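Local coordinates for NAD-dependent dehydrogenase (Rhizobium meliloti, PDB 4Z0P), which reduces glyoxylate and hydroxypyruvate with NADPH as the hydride donor, as a member of the D-isomer-specific 2-hydroxyacid dehydrogenase family, at residues Q117-E122 with N277-P282; M109-H114 with V229-G234; L113-H118 with P136-V141. All blocks are in the same frame, centred on the assembly; numbering follows the deposited sequence.

Interaction 1 of 3, residues Q117-E122 with N277-P282; sequences QHRAYE and NVYVTP. With OXD (oxalic acid), chain D.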
loop_
_atom_site.group_PDB
_atom_site.type_symbol
_atom_site.label_atom_id
_atom_site.label_comp_id
_atom_site.label_asym_id
_atom_site.label_seq_id
_atom_site.Cartn_x
_atom_site.Cartn_y
_atom_site.Cartn_z
ATOM N N GLN A 117 9.435 -4.495 -4.028
ATOM C CA GLN A 117 10.903 -4.504 -3.900
ATOM C C GLN A 117 11.407 -3.122 -3.508
ATOM O O GLN A 117 12.421 -2.621 -3.999
ATOM C CB GLN A 117 11.550 -4.978 -5.204
ATOM C CG GLN A 117 11.010 -6.317 -5.640
ATOM C CD GLN A 117 11.631 -6.814 -6.913
ATOM O OE1 GLN A 117 12.693 -7.442 -6.897
ATOM N NE2 GLN A 117 10.973 -6.543 -8.028
ATOM N N HIS A 118 10.696 -2.522 -2.562
ATOM C CA HIS A 118 10.989 -1.147 -2.169
ATOM C C HIS A 118 12.401 -0.982 -1.654
ATOM O O HIS A 118 13.086 -0.027 -2.041
ATOM C CB HIS A 118 9.983 -0.659 -1.137
ATOM C CG HIS A 118 10.250 0.729 -0.677
ATOM N ND1 HIS A 118 10.049 1.823 -1.492
ATOM C CD2 HIS A 118 10.711 1.212 0.500
ATOM C CE1 HIS A 118 10.347 2.921 -0.820
ATOM N NE2 HIS A 118 10.749 2.579 0.391
ATOM N N ARG A 119 12.865 -1.909 -0.809
ATOM C CA ARG A 119 14.235 -1.783 -0.294
ATOM C C ARG A 119 15.311 -1.899 -1.389
ATOM O O ARG A 119 16.286 -1.146 -1.368
ATOM C CB ARG A 119 14.499 -2.691 0.908
ATOM C CG ARG A 119 13.929 -2.092 2.213
ATOM C CD ARG A 119 14.812 -0.988 2.831
ATOM N NE ARG A 119 14.274 -0.381 4.065
ATOM C CZ ARG A 119 14.279 -0.975 5.264
ATOM N NH1 ARG A 119 14.769 -2.192 5.401
ATOM N NH2 ARG A 119 13.794 -0.355 6.330
ATOM N N ALA A 120 15.104 -2.774 -2.359
ATOM C CA ALA A 120 16.005 -2.859 -3.516
ATOM C C ALA A 120 16.068 -1.562 -4.303
ATOM O O ALA A 120 17.148 -1.096 -4.645
ATOM C CB ALA A 120 15.627 -4.019 -4.415
ATOM N N TYR A 121 14.903 -0.967 -4.577
ATOM C CA TYR A 121 14.856 0.293 -5.297
ATOM C C TYR A 121 15.435 1.437 -4.480
ATOM O O TYR A 121 16.077 2.318 -5.030
ATOM C CB TYR A 121 13.443 0.605 -5.796
ATOM C CG TYR A 121 13.038 -0.207 -6.993
ATOM C CD1 TYR A 121 13.723 -0.106 -8.203
ATOM C CD2 TYR A 121 11.937 -1.046 -6.948
ATOM C CE1 TYR A 121 13.329 -0.826 -9.334
ATOM C CE2 TYR A 121 11.564 -1.794 -8.059
ATOM C CZ TYR A 121 12.246 -1.655 -9.253
ATOM O OH TYR A 121 11.844 -2.361 -10.369
ATOM N N GLU A 122 15.270 1.391 -3.149
ATOM C CA GLU A 122 15.915 2.404 -2.298
ATOM C C GLU A 122 17.432 2.246 -2.285
ATOM O O GLU A 122 18.150 3.250 -2.284
ATOM C CB GLU A 122 15.380 2.369 -0.872
ATOM C CG GLU A 122 13.935 2.840 -0.742
ATOM C CD GLU A 122 13.790 4.311 -1.050
ATOM O OE1 GLU A 122 14.471 5.100 -0.394
ATOM O OE2 GLU A 122 13.043 4.676 -1.979
ATOM N N ASN A 277 16.509 -5.633 5.061
ATOM C CA ASN A 277 15.168 -6.016 4.590
ATOM C C ASN A 277 14.171 -6.161 5.739
ATOM O O ASN A 277 13.222 -6.929 5.621
ATOM C CB ASN A 277 15.225 -7.285 3.733
ATOM C CG ASN A 277 16.012 -7.092 2.448
ATOM O OD1 ASN A 277 15.681 -6.219 1.639
ATOM N ND2 ASN A 277 17.057 -7.906 2.244
ATOM N N VAL A 278 14.361 -5.378 6.803
ATOM C CA VAL A 278 13.412 -5.281 7.905
ATOM C C VAL A 278 12.877 -3.882 8.025
ATOM O O VAL A 278 13.649 -2.917 8.076
ATOM C CB VAL A 278 14.017 -5.678 9.272
ATOM C CG1 VAL A 278 12.948 -5.605 10.351
ATOM C CG2 VAL A 278 14.569 -7.099 9.208
ATOM N N TYR A 279 11.549 -3.771 8.072
ATOM C CA TYR A 279 10.875 -2.515 8.361
ATOM C C TYR A 279 10.410 -2.489 9.796
ATOM O O TYR A 279 9.636 -3.348 10.204
ATOM C CB TYR A 279 9.645 -2.332 7.499
ATOM C CG TYR A 279 9.931 -2.231 6.030
ATOM C CD1 TYR A 279 10.471 -1.078 5.495
ATOM C CD2 TYR A 279 9.733 -3.302 5.192
ATOM C CE1 TYR A 279 10.717 -0.962 4.143
ATOM C CE2 TYR A 279 10.004 -3.229 3.825
ATOM C CZ TYR A 279 10.503 -2.052 3.298
ATOM O OH TYR A 279 10.737 -1.961 1.961
ATOM N N VAL A 280 10.885 -1.525 10.569
ATOM C CA VAL A 280 10.491 -1.405 11.985
ATOM C C VAL A 280 9.545 -0.218 12.155
ATOM O O VAL A 280 9.870 0.898 11.747
ATOM C CB VAL A 280 11.731 -1.169 12.896
ATOM C CG1 VAL A 280 11.348 -0.823 14.330
ATOM C CG2 VAL A 280 12.651 -2.375 12.847
ATOM N N THR A 281 8.408 -0.462 12.797
ATOM C CA THR A 281 7.528 0.591 13.254
ATOM C C THR A 281 7.249 0.410 14.735
ATOM O O THR A 281 7.253 -0.726 15.234
ATOM C CB THR A 281 6.225 0.703 12.416
ATOM O OG1 THR A 281 5.595 -0.591 12.272
ATOM C CG2 THR A 281 6.505 1.334 11.057
ATOM N N PRO A 282 7.038 1.531 15.457
ATOM C CA PRO A 282 7.013 1.452 16.937
ATOM C C PRO A 282 5.626 1.170 17.516
ATOM O O PRO A 282 5.054 1.989 18.253
ATOM C CB PRO A 282 7.548 2.819 17.331
ATOM C CG PRO A 282 7.034 3.729 16.232
ATOM C CD PRO A 282 7.249 2.918 14.994
HETATM C C1 OXD D . 12.771 4.243 2.808
HETATM C C2 OXD D . 13.100 2.847 3.043
HETATM O O3 OXD D . 13.472 5.128 3.331
HETATM O O4 OXD D . 12.178 2.048 3.283
HETATM O O5 OXD D . 11.787 4.508 2.088
HETATM O O6 OXD D . 14.289 2.483 3.000
HETATM O O HOH W 1 12.746 0.244 9.389
HETATM O O HOH W 2 11.155 -4.088 0.436
#
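R119 runs alongside Y279 in the opposite sense, its guanidinium over one face of the ring, and most of the contact is built from these two side chains. The arginine leaves the start of helix 118-126 with CG beside its own backbone N, and its chain bends at chi2, which carries the guanidinium over the tyrosine. CZ stands 4.3 Å from the ring centroid. It is 35° off the normal, an off-centre cation-pi contact, and the two planes are turned 42° apart. Packing is closest at the phenol end, where R119 CG comes within 3.2 Å of Y279 OH and the same oxygen lies in the plane of the H118 ring, at its edge. At the far end NH1 and NH2 both grip the carbonyl oxygen of V278, NH1 at 3.0 Å, approaching from one face of the carbonyl and well above its plane. NH1 also bonds to P276 O.

The rest is looser and wetter. One water bridges R119 N and Y279 OH, and a second accepts from V280 N and, weakly, from R119 NH2; N277 touches CB of the arginine only with its OD1, at 3.8 Å.

Oxalate meets the edges of the H118 ring and the guanidinium: H118 NE2 gives O5 a nearly straight bond of 2.8 Å (166°), while R119 NE reaches O6 at 3.1 Å and O4 more weakly. E122 of the second subunit forms a salt bridge with R119 NH2. A leucine in place of R119 would probably cost V278 O these two donors, the oxalate a charged partner and that E122 its salt bridge. Two histidines and two arginines, one pair from each subunit, donate to one oxalate at the dimer interface, which is consistent with an anion-binding site; the nearby carboxylate of E122 would probably temper its positive charge.

Interaction 2 of 3, residues M109-H114 with V229-G234; sequences MQCLLH and VFINAG. With NDP (NADPH dihydro-nicotinamide-adenine-dinucleotide phosphate), chain H.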
loop_
_atom_site.group_PDB
_atom_site.type_symbol
_atom_site.label_atom_id
_atom_site.label_comp_id
_atom_site.label_asym_id
_atom_site.label_seq_id
_atom_site.Cartn_x
_atom_site.Cartn_y
_atom_site.Cartn_z
ATOM N N MET A 109 0.262 -1.792 3.277
ATOM C CA MET A 109 1.544 -1.123 3.009
ATOM C C MET A 109 2.701 -2.115 3.046
ATOM O O MET A 109 3.571 -2.086 2.171
ATOM C CB MET A 109 1.795 0.015 3.977
ATOM C CG MET A 109 3.023 0.814 3.608
ATOM S SD MET A 109 3.177 2.318 4.614
ATOM C CE MET A 109 3.520 1.577 6.139
ATOM N N GLN A 110 2.722 -2.992 4.053
ATOM C CA GLN A 110 3.842 -3.938 4.138
ATOM C C GLN A 110 3.830 -4.899 2.959
ATOM O O GLN A 110 4.875 -5.209 2.386
ATOM C CB GLN A 110 3.797 -4.775 5.408
ATOM C CG GLN A 110 3.704 -3.998 6.701
ATOM C CD GLN A 110 4.586 -2.784 6.751
ATOM O OE1 GLN A 110 5.787 -2.849 6.463
ATOM N NE2 GLN A 110 3.998 -1.647 7.120
ATOM N N CYS A 111 2.656 -5.426 2.625
ATOM C CA CYS A 111 2.600 -6.374 1.501
ATOM C C CYS A 111 3.062 -5.692 0.191
ATOM O O CYS A 111 3.732 -6.323 -0.623
ATOM C CB CYS A 111 1.205 -6.980 1.348
ATOM S SG CYS A 111 0.812 -8.099 2.741
ATOM N N LEU A 112 2.697 -4.426 -0.021
ATOM C CA LEU A 112 3.155 -3.708 -1.202
ATOM C C LEU A 112 4.639 -3.382 -1.171
ATOM O O LEU A 112 5.333 -3.547 -2.208
ATOM C CB LEU A 112 2.316 -2.461 -1.451
ATOM C CG LEU A 112 0.862 -2.718 -1.836
ATOM C CD1 LEU A 112 0.066 -1.415 -1.842
ATOM C CD2 LEU A 112 0.722 -3.455 -3.160
ATOM N N LEU A 113 5.147 -2.969 -0.014
ATOM C CA LEU A 113 6.589 -2.676 0.126
ATOM C C LEU A 113 7.417 -3.901 -0.231
ATOM O O LEU A 113 8.423 -3.796 -0.937
ATOM C CB LEU A 113 6.914 -2.227 1.546
ATOM C CG LEU A 113 6.537 -0.796 1.973
ATOM C CD1 LEU A 113 6.743 -0.681 3.478
ATOM C CD2 LEU A 113 7.430 0.178 1.245
ATOM N N HIS A 114 7.011 -5.069 0.259
ATOM C CA HIS A 114 7.729 -6.305 -0.069
ATOM C C HIS A 114 7.510 -6.751 -1.520
ATOM O O HIS A 114 8.472 -7.065 -2.228
ATOM C CB HIS A 114 7.389 -7.391 0.938
ATOM C CG HIS A 114 7.945 -7.105 2.293
ATOM N ND1 HIS A 114 9.288 -7.197 2.603
ATOM C CD2 HIS A 114 7.329 -6.723 3.428
ATOM C CE1 HIS A 114 9.468 -6.884 3.871
ATOM N NE2 HIS A 114 8.295 -6.593 4.396
ATOM N N VAL A 229 8.507 -13.901 3.361
ATOM C CA VAL A 229 8.544 -12.719 4.213
ATOM C C VAL A 229 7.647 -12.898 5.430
ATOM O O VAL A 229 6.581 -13.510 5.340
ATOM C CB VAL A 229 8.059 -11.499 3.387
ATOM C CG1 VAL A 229 7.900 -10.244 4.222
ATOM C CG2 VAL A 229 9.068 -11.261 2.270
ATOM N N PHE A 230 8.079 -12.351 6.565
ATOM C CA PHE A 230 7.314 -12.387 7.811
ATOM C C PHE A 230 6.888 -10.988 8.217
ATOM O O PHE A 230 7.726 -10.085 8.372
ATOM C CB PHE A 230 8.153 -12.987 8.936
ATOM C CG PHE A 230 7.463 -13.006 10.271
ATOM C CD1 PHE A 230 6.186 -13.556 10.412
ATOM C CD2 PHE A 230 8.085 -12.514 11.402
ATOM C CE1 PHE A 230 5.553 -13.606 11.655
ATOM C CE2 PHE A 230 7.455 -12.561 12.649
ATOM C CZ PHE A 230 6.189 -13.108 12.777
ATOM N N ILE A 231 5.587 -10.826 8.444
ATOM C CA ILE A 231 5.002 -9.526 8.790
ATOM C C ILE A 231 4.189 -9.725 10.054
ATOM O O ILE A 231 3.266 -10.571 10.077
ATOM C CB ILE A 231 4.087 -9.044 7.657
ATOM C CG1 ILE A 231 4.905 -8.770 6.391
ATOM C CG2 ILE A 231 3.245 -7.829 8.079
ATOM C CD1 ILE A 231 4.039 -8.776 5.153
ATOM N N ASN A 232 4.560 -9.042 11.137
ATOM C CA ASN A 232 3.811 -9.198 12.390
ATOM C C ASN A 232 3.321 -7.893 12.972
ATOM O O ASN A 232 4.112 -6.982 13.231
ATOM C CB ASN A 232 4.632 -9.936 13.450
ATOM C CG ASN A 232 3.795 -10.377 14.665
ATOM O OD1 ASN A 232 2.560 -10.428 14.632
ATOM N ND2 ASN A 232 4.480 -10.730 15.725
ATOM N N ALA A 233 2.013 -7.800 13.169
ATOM C CA ALA A 233 1.414 -6.678 13.893
ATOM C C ALA A 233 0.452 -7.132 14.972
ATOM O O ALA A 233 -0.398 -6.339 15.420
ATOM C CB ALA A 233 0.715 -5.719 12.935
ATOM N N GLY A 234 0.612 -8.372 15.424
ATOM C CA GLY A 234 -0.165 -8.890 16.542
ATOM C C GLY A 234 0.470 -8.489 17.855
ATOM O O GLY A 234 0.242 -7.373 18.367
HETATM P PA NDP H . -10.016 -11.167 17.284
HETATM O O1A NDP H . -10.314 -11.737 18.662
HETATM O O2A NDP H . -11.165 -10.633 16.496
HETATM O O5B NDP H . -9.330 -12.334 16.461
HETATM C C5B NDP H . -8.346 -13.199 16.986
HETATM C C4B NDP H . -8.130 -14.313 15.998
HETATM O O4B NDP H . -7.019 -15.075 16.464
HETATM C C3B NDP H . -9.305 -15.282 15.879
HETATM O O3B NDP H . -9.394 -15.687 14.518
HETATM C C2B NDP H . -8.883 -16.441 16.756
HETATM O O2B NDP H . -9.427 -17.695 16.395
HETATM C C1B NDP H . -7.401 -16.440 16.488
HETATM N N9A NDP H . -6.696 -17.186 17.544
HETATM C C8A NDP H . -6.536 -16.896 18.850
HETATM N N7A NDP H . -5.841 -17.795 19.511
HETATM C C5A NDP H . -5.532 -18.730 18.564
HETATM C C6A NDP H . -4.831 -19.951 18.614
HETATM N N6A NDP H . -4.264 -20.422 19.750
HETATM N N1A NDP H . -4.700 -20.670 17.464
HETATM C C2A NDP H . -5.260 -20.200 16.340
HETATM N N3A NDP H . -5.953 -19.068 16.177
HETATM C C4A NDP H . -6.044 -18.367 17.337
HETATM O O3 NDP H . -8.853 -10.077 17.549
HETATM P PN NDP H . -8.594 -8.823 16.553
HETATM O O1N NDP H . -8.548 -9.288 15.136
HETATM O O2N NDP H . -9.484 -7.687 16.912
HETATM O O5D NDP H . -7.156 -8.410 17.098
HETATM C C5D NDP H . -6.079 -9.315 16.960
HETATM C C4D NDP H . -4.866 -8.830 17.740
HETATM O O4D NDP H . -4.220 -7.761 17.046
HETATM C C3D NDP H . -5.131 -8.227 19.113
HETATM O O3D NDP H . -5.326 -9.262 20.098
HETATM C C2D NDP H . -3.911 -7.379 19.412
HETATM O O2D NDP H . -2.918 -8.152 20.109
HETATM C C1D NDP H . -3.403 -7.073 17.980
HETATM N N1N NDP H . -3.420 -5.642 17.665
HETATM C C2N NDP H . -2.242 -4.956 17.397
HETATM C C3N NDP H . -2.237 -3.630 17.083
HETATM C C7N NDP H . -1.006 -2.898 16.639
HETATM O O7N NDP H . -1.038 -1.651 16.643
HETATM N N7N NDP H . 0.069 -3.567 16.282
HETATM C C4N NDP H . -3.517 -2.881 17.088
HETATM C C5N NDP H . -4.722 -3.687 17.405
HETATM C C6N NDP H . -4.658 -4.983 17.648
HETATM P P2B NDP H . -10.969 -18.051 16.691
HETATM O O1X NDP H . -11.731 -17.220 15.692
HETATM O O2X NDP H . -11.006 -19.538 16.386
HETATM O O3X NDP H . -11.232 -17.700 18.108
#
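The imidazole of H114 lies flat against a methyl group of V229: CG1 sits 3.5 Å from the ring centroid and only 2° off the normal, a CH-pi contact over the middle of the face. With CG1 anti to the backbone N (chi1 173°), the valine brings this methyl over the ring, all five ring atoms at about the same distance. The ring's orientation is also fixed from outside, since NE2 is hydrogen-bonded to S257 OG and Y279 meets H114 edge-to-face.

One turn back along the helix, I231 takes over. Its CD1 reaches 4.0 Å from Q110 CB and 4.1 Å from C111 SG, and its CG2 touches the base of the glutamine, whose chain crosses it obliquely. Q110 then bends at chi2 and takes its amide away from the isoleucine, OE1 to S257 OG and NE2 to W106 O.

Beyond the strand, A233 O accepts a 2.9 Å bond from the NADPH carboxamide N7N. The 109-114 part of helix 97-115 runs nearly antiparallel to strand 229-232, at 160°, the segment axes 9.9 Å apart, and packs on the Rossmann-type parallel sheet, where strands 196-199 and 255-258 flank this one.

Interaction 3 of 3, residues L113-H118 with P136-V141; sequences LHLRQH and PEAADV. With OXD (oxalic acid), chain D.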
loop_
_atom_site.group_PDB
_atom_site.type_symbol
_atom_site.label_atom_id
_atom_site.label_comp_id
_atom_site.label_asym_id
_atom_site.label_seq_id
_atom_site.Cartn_x
_atom_site.Cartn_y
_atom_site.Cartn_z
ATOM N N LEU A 113 5.147 -2.969 -0.014
ATOM C CA LEU A 113 6.589 -2.676 0.126
ATOM C C LEU A 113 7.417 -3.901 -0.231
ATOM O O LEU A 113 8.423 -3.796 -0.937
ATOM C CB LEU A 113 6.914 -2.227 1.546
ATOM C CG LEU A 113 6.537 -0.796 1.973
ATOM C CD1 LEU A 113 6.743 -0.681 3.478
ATOM C CD2 LEU A 113 7.430 0.178 1.245
ATOM N N HIS A 114 7.011 -5.069 0.259
ATOM C CA HIS A 114 7.729 -6.305 -0.069
ATOM C C HIS A 114 7.510 -6.751 -1.520
ATOM O O HIS A 114 8.472 -7.065 -2.228
ATOM C CB HIS A 114 7.389 -7.391 0.938
ATOM C CG HIS A 114 7.945 -7.105 2.293
ATOM N ND1 HIS A 114 9.288 -7.197 2.603
ATOM C CD2 HIS A 114 7.329 -6.723 3.428
ATOM C CE1 HIS A 114 9.468 -6.884 3.871
ATOM N NE2 HIS A 114 8.295 -6.593 4.396
ATOM N N LEU A 115 6.270 -6.711 -1.996
ATOM C CA LEU A 115 5.974 -7.089 -3.383
ATOM C C LEU A 115 6.758 -6.248 -4.363
ATOM O O LEU A 115 7.349 -6.761 -5.314
ATOM C CB LEU A 115 4.498 -6.919 -3.692
ATOM C CG LEU A 115 4.051 -7.116 -5.161
ATOM C CD1 LEU A 115 4.218 -8.582 -5.559
ATOM C CD2 LEU A 115 2.632 -6.604 -5.358
ATOM N N ARG A 116 6.725 -4.945 -4.136
ATOM C CA ARG A 116 7.292 -3.986 -5.080
ATOM C C ARG A 116 8.782 -3.671 -4.826
ATOM O O ARG A 116 9.335 -2.748 -5.396
ATOM C CB ARG A 116 6.433 -2.725 -5.111
ATOM C CG ARG A 116 4.985 -2.939 -5.562
ATOM C CD ARG A 116 4.812 -3.584 -6.943
ATOM N NE ARG A 116 5.328 -2.662 -7.938
ATOM C CZ ARG A 116 4.615 -2.035 -8.875
ATOM N NH1 ARG A 116 3.338 -2.303 -9.078
ATOM N NH2 ARG A 116 5.228 -1.143 -9.635
ATOM N N GLN A 117 9.435 -4.495 -4.028
ATOM C CA GLN A 117 10.903 -4.504 -3.900
ATOM C C GLN A 117 11.407 -3.122 -3.508
ATOM O O GLN A 117 12.421 -2.621 -3.999
ATOM C CB GLN A 117 11.550 -4.978 -5.204
ATOM C CG GLN A 117 11.010 -6.317 -5.640
ATOM C CD GLN A 117 11.631 -6.814 -6.913
ATOM O OE1 GLN A 117 12.693 -7.442 -6.897
ATOM N NE2 GLN A 117 10.973 -6.543 -8.028
ATOM N N HIS A 118 10.696 -2.522 -2.562
ATOM C CA HIS A 118 10.989 -1.147 -2.169
ATOM C C HIS A 118 12.401 -0.982 -1.654
ATOM O O HIS A 118 13.086 -0.027 -2.041
ATOM C CB HIS A 118 9.983 -0.659 -1.137
ATOM C CG HIS A 118 10.250 0.729 -0.677
ATOM N ND1 HIS A 118 10.049 1.823 -1.492
ATOM C CD2 HIS A 118 10.711 1.212 0.500
ATOM C CE1 HIS A 118 10.347 2.921 -0.820
ATOM N NE2 HIS A 118 10.749 2.579 0.391
ATOM N N PRO A 136 6.994 -9.215 -10.167
ATOM C CA PRO A 136 5.723 -9.941 -10.123
ATOM C C PRO A 136 4.542 -9.025 -9.842
ATOM O O PRO A 136 4.711 -7.916 -9.321
ATOM C CB PRO A 136 5.914 -10.903 -8.953
ATOM C CG PRO A 136 6.920 -10.251 -8.099
ATOM C CD PRO A 136 7.867 -9.566 -9.029
ATOM N N GLU A 137 3.356 -9.470 -10.208
ATOM C CA GLU A 137 2.148 -8.768 -9.815
ATOM C C GLU A 137 1.654 -9.390 -8.506
ATOM O O GLU A 137 2.094 -10.493 -8.101
ATOM C CB GLU A 137 1.070 -8.821 -10.906
ATOM C CG GLU A 137 0.516 -10.203 -11.208
ATOM C CD GLU A 137 -0.649 -10.194 -12.184
ATOM O OE1 GLU A 137 -1.670 -9.547 -11.903
ATOM O OE2 GLU A 137 -0.548 -10.882 -13.219
ATOM N N ALA A 138 0.727 -8.707 -7.845
ATOM C CA ALA A 138 0.206 -9.215 -6.571
ATOM C C ALA A 138 -0.342 -10.634 -6.646
ATOM O O ALA A 138 -0.141 -11.442 -5.731
ATOM C CB ALA A 138 -0.851 -8.275 -6.025
ATOM N N ALA A 139 -1.012 -10.956 -7.756
ATOM C CA ALA A 139 -1.609 -12.279 -7.941
ATOM C C ALA A 139 -0.587 -13.428 -7.958
ATOM O O ALA A 139 -0.943 -14.584 -7.752
ATOM C CB ALA A 139 -2.470 -12.316 -9.204
ATOM N N ASP A 140 0.677 -13.105 -8.171
ATOM C CA ASP A 140 1.791 -14.078 -8.121
ATOM C C ASP A 140 2.230 -14.434 -6.695
ATOM O O ASP A 140 3.051 -15.338 -6.523
ATOM C CB ASP A 140 3.015 -13.520 -8.857
ATOM C CG ASP A 140 2.766 -13.275 -10.341
ATOM O OD1 ASP A 140 2.009 -14.056 -10.970
ATOM O OD2 ASP A 140 3.358 -12.299 -10.893
ATOM N N VAL A 141 1.710 -13.720 -5.696
ATOM C CA VAL A 141 2.090 -13.870 -4.276
ATOM C C VAL A 141 0.882 -14.330 -3.477
ATOM O O VAL A 141 -0.215 -13.770 -3.593
ATOM C CB VAL A 141 2.608 -12.541 -3.714
ATOM C CG1 VAL A 141 2.795 -12.571 -2.175
ATOM C CG2 VAL A 141 3.912 -12.183 -4.415
HETATM C C1 OXD D . 12.771 4.243 2.808
HETATM C C2 OXD D . 13.100 2.847 3.043
HETATM O O3 OXD D . 13.472 5.128 3.331
HETATM O O4 OXD D . 12.178 2.048 3.283
HETATM O O5 OXD D . 11.787 4.508 2.088
HETATM O O6 OXD D . 14.289 2.483 3.000
#
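L115, on the last turn of helix 97-115, pushes its forked tip against the 136-141 loop. Its CB stands back from the loop; with CG anti to the backbone N (chi1 173°), the fork is carried out to it, and chi2 (68°) spreads the two methyls over different parts of the loop. CG carries the fork, and the methyls do the touching. CD1 meets V141 CG2 at 3.8 Å, the two side chains crossing at a slant, and also rests on E137 O at 3.8 Å and on P136 CG at 4.1 Å. CD2 turns to A138, lying 3.8 Å from its CA and 3.9 Å from its CB.

The loop that receives the leucine is held in shape by its own bonds. E137 N donates to D140 OD2 at 2.9 Å, meeting the oxygen from above the carboxylate plane, and backbone bonds from D140 N and V141 N close the short 3-10 turn. Next to it Q117 makes a lighter touch on P136, its NE2 being bonded to Q135 OE1 and S134 O. E105 of the second subunit packs on L115 and accepts from A138 N.

Q117, with positive phi (56°), is the C-prime residue of a Schellman motif: H118 N bonds to L113 O and Q117 N to H114 O. This ends helix 97-115, and the chain turns directly into helix 118-126.

Interactions 1, 2 and 3 lie on the same side of the chain's centre, their own centres 10 to 13 Å apart. All draw on the consecutive helices 97-115 and 118-126: interaction 2 uses the body of the first, interaction 3 its C-terminal end, and interaction 1 the start of the second. Interactions 2 and 3 share L113 and H114; interactions 1 and 3 share Q117 and H118. Along the chain the partners follow as 136-141, leading into strand 142-146, then 229-234 and 277-282, the last two on strands of one parallel sheet. All three contacts touch the second subunit, so this helix pair ties the cofactor-binding sheet to the dimer interface.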